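Local coordinates for protein alanyl-tRNA synthetase (Aquifex aeolicus, PDB 3G98) that attaches alanine to its tRNA, its C-terminal C-Ala domain, present here alone, probably binding that tRNA to bring aminoacylation and editing together, at residues T10-L24 with K37-N51. Residues are numbered along the deposited sequence; the frame is centred on the assembly and turned at random. Where two conformers were deposited one is given.
Sequences TLHYGVFEEVEPEEL and KDVVFIASRKGDKIN
Leu24 lies over Ile42, its CD1 3.6 Å from Ile42 CD1, while its other branch, CD2, leans on the backbone oxygen of Asn51. With CG1 between the backbone N and the carbonyl carbon (chi1 60°), Ile42 sends CG1 and CD1 to Leu24; Leu27 and Ala28 of the same helix continue the cover. On this same face the Phe16 ring turns an edge to Ile42, CE1 4.2 Å from CB. Beneath these side chains strands 10-17 and 38-46 run parallel, pairing from Thr10 with Asp38 to Glu17 with Arg45. Most of their backbone bonds are short and straight, but Gly14 N to Phe41 O stretches to 3.3 Å. At the start of the ladder His12 NE2 reaches Asp38 OD1 in the plane of the imidazole, a weak bond of 3.4 Å; the other carboxylate oxygen, OD2, takes Thr35 N. The far end is pinned by Ser44: with OG anti to the backbone N (chi1 174°), the hydroxyl donates 2.6 Å to Val19 O, in the carbonyl plane on a lone pair, and ties the turn after the strand to its neighbour. Next to it Lys46 NZ meets Glu20 OE1 at 2.9 Å from the syn side, 30° out of the carboxylate plane. Cutting Glu20 back to an alanine is likely to leave the Lys46 ammonium without this mate and its long chain freer to swing. On the opposite face, Leu11 CD1 meets Val39 CG1 at 4.0 Å and Val15 packs on Ala43; helix 98-110 covers Tyr13, Val15 and Phe41. Strand 10-17, helix 21-31 and strand 38-46 thus form a beta-alpha-beta crossover unit, placing two neighbouring parallel strands in the mixed sheet of this DHHA1-family domain.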
loop_
_atom_site.group_PDB
_atom_site.type_symbol
_atom_site.label_atom_id
_atom_site.label_comp_id
_atom_site.label_asym_id
_atom_site.label_seq_id
_atom_site.Cartn_x
_atom_site.Cartn_y
_atom_site.Cartn_z
ATOM N N THR A 10 -6.085 10.501 3.566
ATOM C CA THR A 10 -5.562 9.994 4.837
ATOM C C THR A 10 -4.808 8.687 4.581
ATOM O O THR A 10 -5.397 7.682 4.160
ATOM C CB THR A 10 -6.675 9.754 5.888
ATOM O OG1 THR A 10 -7.333 10.989 6.194
ATOM C CG2 THR A 10 -6.091 9.178 7.176
ATOM N N LEU A 11 -3.501 8.712 4.822
ATOM C CA LEU A 11 -2.654 7.546 4.586
ATOM C C LEU A 11 -2.478 6.707 5.846
ATOM O O LEU A 11 -2.090 7.221 6.892
ATOM C CB LEU A 11 -1.285 7.968 4.043
ATOM C CG LEU A 11 -0.284 6.828 3.816
ATOM C CD1 LEU A 11 -0.787 5.863 2.755
ATOM C CD2 LEU A 11 1.090 7.382 3.427
ATOM N N HIS A 12 -2.797 5.419 5.736
ATOM C CA HIS A 12 -2.548 4.448 6.799
ATOM C C HIS A 12 -1.475 3.480 6.311
ATOM O O HIS A 12 -1.614 2.853 5.248
ATOM C CB HIS A 12 -3.825 3.671 7.147
ATOM C CG HIS A 12 -4.992 4.547 7.475
ATOM N ND1 HIS A 12 -5.215 5.044 8.742
ATOM C CD2 HIS A 12 -5.995 5.026 6.701
ATOM C CE1 HIS A 12 -6.305 5.793 8.733
ATOM N NE2 HIS A 12 -6.797 5.797 7.507
ATOM N N TYR A 13 -0.398 3.345 7.069
ATOM C CA TYR A 13 0.692 2.509 6.600
ATOM C C TYR A 13 1.454 1.819 7.701
ATOM O O TYR A 13 1.522 2.296 8.838
ATOM C CB TYR A 13 1.649 3.306 5.701
ATOM C CG TYR A 13 2.463 4.338 6.450
ATOM C CD1 TYR A 13 3.710 4.017 6.971
ATOM C CD2 TYR A 13 1.977 5.629 6.649
ATOM C CE1 TYR A 13 4.462 4.957 7.672
ATOM C CE2 TYR A 13 2.720 6.579 7.346
ATOM C CZ TYR A 13 3.960 6.233 7.852
ATOM O OH TYR A 13 4.703 7.163 8.545
ATOM N N GLY A 14 2.047 0.687 7.350
ATOM C CA GLY A 14 2.863 -0.042 8.304
ATOM C C GLY A 14 3.337 -1.350 7.732
ATOM O O GLY A 14 2.751 -1.876 6.785
ATOM N N VAL A 15 4.408 -1.886 8.298
ATOM C CA VAL A 15 4.888 -3.190 7.868
ATOM C C VAL A 15 4.865 -4.120 9.069
ATOM O O VAL A 15 5.272 -3.736 10.170
ATOM C CB VAL A 15 6.318 -3.107 7.258
ATOM C CG1 VAL A 15 7.241 -2.310 8.164
ATOM C CG2 VAL A 15 6.868 -4.493 7.003
ATOM N N PHE A 16 4.335 -5.322 8.861
ATOM C CA PHE A 16 4.139 -6.287 9.924
ATOM C C PHE A 16 5.089 -7.453 9.700
ATOM O O PHE A 16 5.565 -7.663 8.595
ATOM C CB PHE A 16 2.696 -6.808 9.901
ATOM C CG PHE A 16 1.656 -5.738 10.102
ATOM C CD1 PHE A 16 1.124 -5.051 9.019
ATOM C CD2 PHE A 16 1.212 -5.420 11.374
ATOM C CE1 PHE A 16 0.162 -4.067 9.203
ATOM C CE2 PHE A 16 0.251 -4.433 11.571
ATOM C CZ PHE A 16 -0.274 -3.753 10.483
ATOM N N GLU A 17 5.368 -8.213 10.747
ATOM C CA GLU A 17 6.147 -9.431 10.562
ATOM C C GLU A 17 5.197 -10.603 10.445
ATOM O O GLU A 17 4.241 -10.715 11.222
ATOM C CB GLU A 17 7.088 -9.676 11.752
ATOM C CG GLU A 17 8.074 -8.555 12.040
ATOM C CD GLU A 17 9.296 -8.597 11.135
ATOM O OE1 GLU A 17 9.683 -9.697 10.694
ATOM O OE2 GLU A 17 9.878 -7.529 10.869
ATOM N N GLU A 18 5.466 -11.470 9.476
ATOM C CA GLU A 18 4.865 -12.802 9.409
ATOM C C GLU A 18 3.360 -12.865 9.127
ATOM O O GLU A 18 2.726 -13.888 9.390
ATOM C CB GLU A 18 5.181 -13.595 10.692
ATOM C CG GLU A 18 6.605 -13.418 11.212
ATOM C CD GLU A 18 7.672 -13.971 10.271
ATOM O OE1 GLU A 18 7.326 -14.668 9.291
ATOM O OE2 GLU A 18 8.869 -13.712 10.524
ATOM N N VAL A 19 2.783 -11.796 8.583
ATOM C CA VAL A 19 1.365 -11.814 8.222
ATOM C C VAL A 19 1.169 -12.463 6.857
ATOM O O VAL A 19 1.895 -12.153 5.916
ATOM C CB VAL A 19 0.767 -10.386 8.229
ATOM C CG1 VAL A 19 -0.603 -10.372 7.582
ATOM C CG2 VAL A 19 0.694 -9.861 9.661
ATOM N N GLU A 20 0.198 -13.367 6.745
ATOM C CA GLU A 20 -0.067 -14.025 5.468
ATOM C C GLU A 20 -0.621 -13.035 4.446
ATOM O O GLU A 20 -1.375 -12.125 4.802
ATOM C CB GLU A 20 -1.015 -15.219 5.647
ATOM C CG GLU A 20 -0.464 -16.305 6.563
ATOM C CD GLU A 20 0.880 -16.841 6.096
ATOM O OE1 GLU A 20 1.141 -16.826 4.874
ATOM O OE2 GLU A 20 1.675 -17.281 6.952
ATOM N N PRO A 21 -0.235 -13.201 3.172
ATOM C CA PRO A 21 -0.634 -12.291 2.097
ATOM C C PRO A 21 -2.148 -12.113 2.025
ATOM O O PRO A 21 -2.626 -10.999 1.865
ATOM C CB PRO A 21 -0.154 -13.007 0.832
ATOM C CG PRO A 21 0.937 -13.894 1.284
ATOM C CD PRO A 21 0.613 -14.302 2.678
ATOM N N GLU A 22 -2.899 -13.204 2.134
ATOM C CA GLU A 22 -4.358 -13.105 2.014
ATOM C C GLU A 22 -4.966 -12.362 3.213
ATOM O O GLU A 22 -5.964 -11.639 3.075
ATOM C CB GLU A 22 -4.996 -14.479 1.795
ATOM C CG GLU A 22 -4.868 -14.980 0.340
ATOM C CD GLU A 22 -5.544 -14.052 -0.674
ATOM O OE1 GLU A 22 -6.700 -13.645 -0.437
ATOM O OE2 GLU A 22 -4.921 -13.732 -1.712
ATOM N N GLU A 23 -4.336 -12.523 4.373
ATOM C CA GLU A 23 -4.737 -11.826 5.592
ATOM C C GLU A 23 -4.408 -10.334 5.487
ATOM O O GLU A 23 -5.199 -9.466 5.872
ATOM C CB GLU A 23 -4.023 -12.440 6.803
ATOM C CG GLU A 23 -4.523 -13.837 7.176
ATOM C CD GLU A 23 -3.705 -14.487 8.287
ATOM O OE1 GLU A 23 -2.644 -13.941 8.675
ATOM O OE2 GLU A 23 -4.128 -15.559 8.768
ATOM N N LEU A 24 -3.227 -10.045 4.953
ATOM C CA LEU A 24 -2.811 -8.676 4.727
ATOM C C LEU A 24 -3.791 -7.960 3.804
ATOM O O LEU A 24 -4.205 -6.829 4.069
ATOM C CB LEU A 24 -1.409 -8.674 4.120
ATOM C CG LEU A 24 -0.661 -7.356 4.049
ATOM C CD1 LEU A 24 -0.240 -6.937 5.436
ATOM C CD2 LEU A 24 0.550 -7.526 3.126
ATOM N N LYS A 37 -11.774 8.839 1.891
ATOM C CA LYS A 37 -10.498 9.395 1.453
ATOM C C LYS A 37 -9.288 8.615 1.973
ATOM O O LYS A 37 -8.201 9.171 2.091
ATOM C CB LYS A 37 -10.384 10.861 1.880
ATOM C CG LYS A 37 -10.522 11.083 3.380
ATOM C CD LYS A 37 -10.393 12.556 3.739
ATOM C CE LYS A 37 -8.936 12.986 3.800
ATOM N NZ LYS A 37 -8.805 14.449 4.063
ATOM N N ASP A 38 -9.473 7.331 2.270
ATOM C CA ASP A 38 -8.398 6.502 2.821
ATOM C C ASP A 38 -7.501 5.888 1.749
ATOM O O ASP A 38 -7.980 5.413 0.724
ATOM C CB ASP A 38 -8.979 5.367 3.667
ATOM C CG ASP A 38 -9.744 5.868 4.876
ATOM O OD1 ASP A 38 -9.306 6.854 5.507
ATOM O OD2 ASP A 38 -10.788 5.265 5.196
ATOM N N VAL A 39 -6.197 5.907 2.007
ATOM C CA VAL A 39 -5.220 5.175 1.219
ATOM C C VAL A 39 -4.473 4.292 2.213
ATOM O O VAL A 39 -3.956 4.774 3.217
ATOM C CB VAL A 39 -4.209 6.118 0.498
ATOM C CG1 VAL A 39 -3.218 5.301 -0.339
ATOM C CG2 VAL A 39 -4.932 7.144 -0.385
ATOM N N VAL A 40 -4.429 2.994 1.948
ATOM C CA VAL A 40 -3.804 2.054 2.878
ATOM C C VAL A 40 -2.630 1.392 2.185
ATOM O O VAL A 40 -2.785 0.813 1.105
ATOM C CB VAL A 40 -4.805 0.969 3.316
ATOM C CG1 VAL A 40 -4.158 -0.012 4.288
ATOM C CG2 VAL A 40 -6.062 1.607 3.901
ATOM N N PHE A 41 -1.448 1.494 2.786
ATOM C CA PHE A 41 -0.270 0.824 2.243
ATOM C C PHE A 41 0.344 -0.010 3.342
ATOM O O PHE A 41 1.032 0.504 4.221
ATOM C CB PHE A 41 0.719 1.860 1.686
ATOM C CG PHE A 41 2.032 1.286 1.204
ATOM C CD1 PHE A 41 2.083 0.087 0.491
ATOM C CD2 PHE A 41 3.218 1.971 1.440
ATOM C CE1 PHE A 41 3.305 -0.421 0.036
ATOM C CE2 PHE A 41 4.430 1.476 0.980
ATOM C CZ PHE A 41 4.471 0.271 0.284
ATOM N N ILE A 42 0.068 -1.307 3.321
ATOM C CA ILE A 42 0.604 -2.161 4.371
ATOM C C ILE A 42 1.400 -3.294 3.759
ATOM O O ILE A 42 1.198 -3.669 2.601
ATOM C CB ILE A 42 -0.478 -2.704 5.334
ATOM C CG1 ILE A 42 -1.520 -3.531 4.575
ATOM C CG2 ILE A 42 -1.122 -1.555 6.116
ATOM C CD1 ILE A 42 -2.588 -4.157 5.478
ATOM N N ALA A 43 2.315 -3.826 4.547
ATOM C CA ALA A 43 3.227 -4.831 4.046
ATOM C C ALA A 43 3.470 -5.868 5.128
ATOM O O ALA A 43 3.228 -5.616 6.317
ATOM C CB ALA A 43 4.528 -4.186 3.629
ATOM N N SER A 44 3.947 -7.036 4.703
ATOM C CA SER A 44 4.312 -8.095 5.633
ATOM C C SER A 44 5.684 -8.613 5.264
ATOM O O SER A 44 5.915 -9.027 4.123
ATOM C CB SER A 44 3.316 -9.239 5.565
ATOM O OG SER A 44 3.746 -10.328 6.374
ATOM N N ARG A 45 6.596 -8.557 6.228
ATOM C CA ARG A 45 7.938 -9.080 6.041
ATOM C C ARG A 45 7.958 -10.540 6.472
ATOM O O ARG A 45 7.579 -10.867 7.602
ATOM C CB ARG A 45 8.948 -8.294 6.875
ATOM C CG ARG A 45 10.377 -8.670 6.549
ATOM C CD ARG A 45 11.392 -8.088 7.517
ATOM N NE ARG A 45 12.734 -8.534 7.141
ATOM C CZ ARG A 45 13.770 -7.730 6.925
ATOM N NH1 ARG A 45 13.647 -6.419 7.086
ATOM N NH2 ARG A 45 14.938 -8.245 6.569
ATOM N N LYS A 46 8.391 -11.412 5.569
ATOM C CA LYS A 46 8.670 -12.801 5.924
ATOM C C LYS A 46 10.122 -13.097 5.583
ATOM O O LYS A 46 10.446 -13.454 4.445
ATOM C CB LYS A 46 7.730 -13.755 5.184
ATOM C CG LYS A 46 6.290 -13.703 5.694
ATOM C CD LYS A 46 5.304 -14.349 4.726
ATOM C CE LYS A 46 5.127 -15.838 4.988
ATOM N NZ LYS A 46 3.953 -16.381 4.237
ATOM N N GLY A 47 10.998 -12.922 6.570
ATOM C CA GLY A 47 12.428 -13.088 6.351
ATOM C C GLY A 47 12.926 -12.063 5.352
ATOM O O GLY A 47 12.826 -10.860 5.586
ATOM N N ASP A 48 13.462 -12.533 4.233
ATOM C CA ASP A 48 14.033 -11.628 3.238
ATOM C C ASP A 48 13.064 -11.306 2.102
ATOM O O ASP A 48 13.454 -10.734 1.077
ATOM C CB ASP A 48 15.351 -12.187 2.696
ATOM C CG ASP A 48 16.507 -11.990 3.661
ATOM O OD1 ASP A 48 16.480 -11.006 4.439
ATOM O OD2 ASP A 48 17.444 -12.817 3.638
ATOM N N LYS A 49 11.798 -11.665 2.291
ATOM C CA LYS A 49 10.767 -11.338 1.313
ATOM C C LYS A 49 9.769 -10.351 1.906
ATOM O O LYS A 49 9.617 -10.262 3.130
ATOM C CB LYS A 49 10.042 -12.603 0.849
ATOM C CG LYS A 49 10.958 -13.630 0.194
ATOM C CD LYS A 49 11.777 -12.999 -0.929
ATOM C CE LYS A 49 12.793 -13.983 -1.499
ATOM N NZ LYS A 49 12.133 -15.206 -2.021
ATOM N N ILE A 50 9.086 -9.613 1.037
ATOM C CA ILE A 50 8.042 -8.715 1.498
ATOM C C ILE A 50 6.823 -8.747 0.557
ATOM O O ILE A 50 6.950 -8.692 -0.668
ATOM C CB ILE A 50 8.587 -7.270 1.698
ATOM C CG1 ILE A 50 7.498 -6.328 2.208
ATOM C CG2 ILE A 50 9.200 -6.724 0.392
ATOM C CD1 ILE A 50 8.068 -5.039 2.793
ATOM N N ASN A 51 5.647 -8.878 1.149
ATOM C CA ASN A 51 4.397 -8.817 0.406
ATOM C C ASN A 51 3.716 -7.511 0.781
ATOM O O ASN A 51 3.782 -7.095 1.930
ATOM C CB ASN A 51 3.512 -10.021 0.764
ATOM C CG ASN A 51 2.229 -10.072 -0.051
ATOM O OD1 ASN A 51 1.275 -9.350 0.226
ATOM N ND2 ASN A 51 2.197 -10.948 -1.055
HETATM O O HOH W 1 9.943 -11.850 9.085
#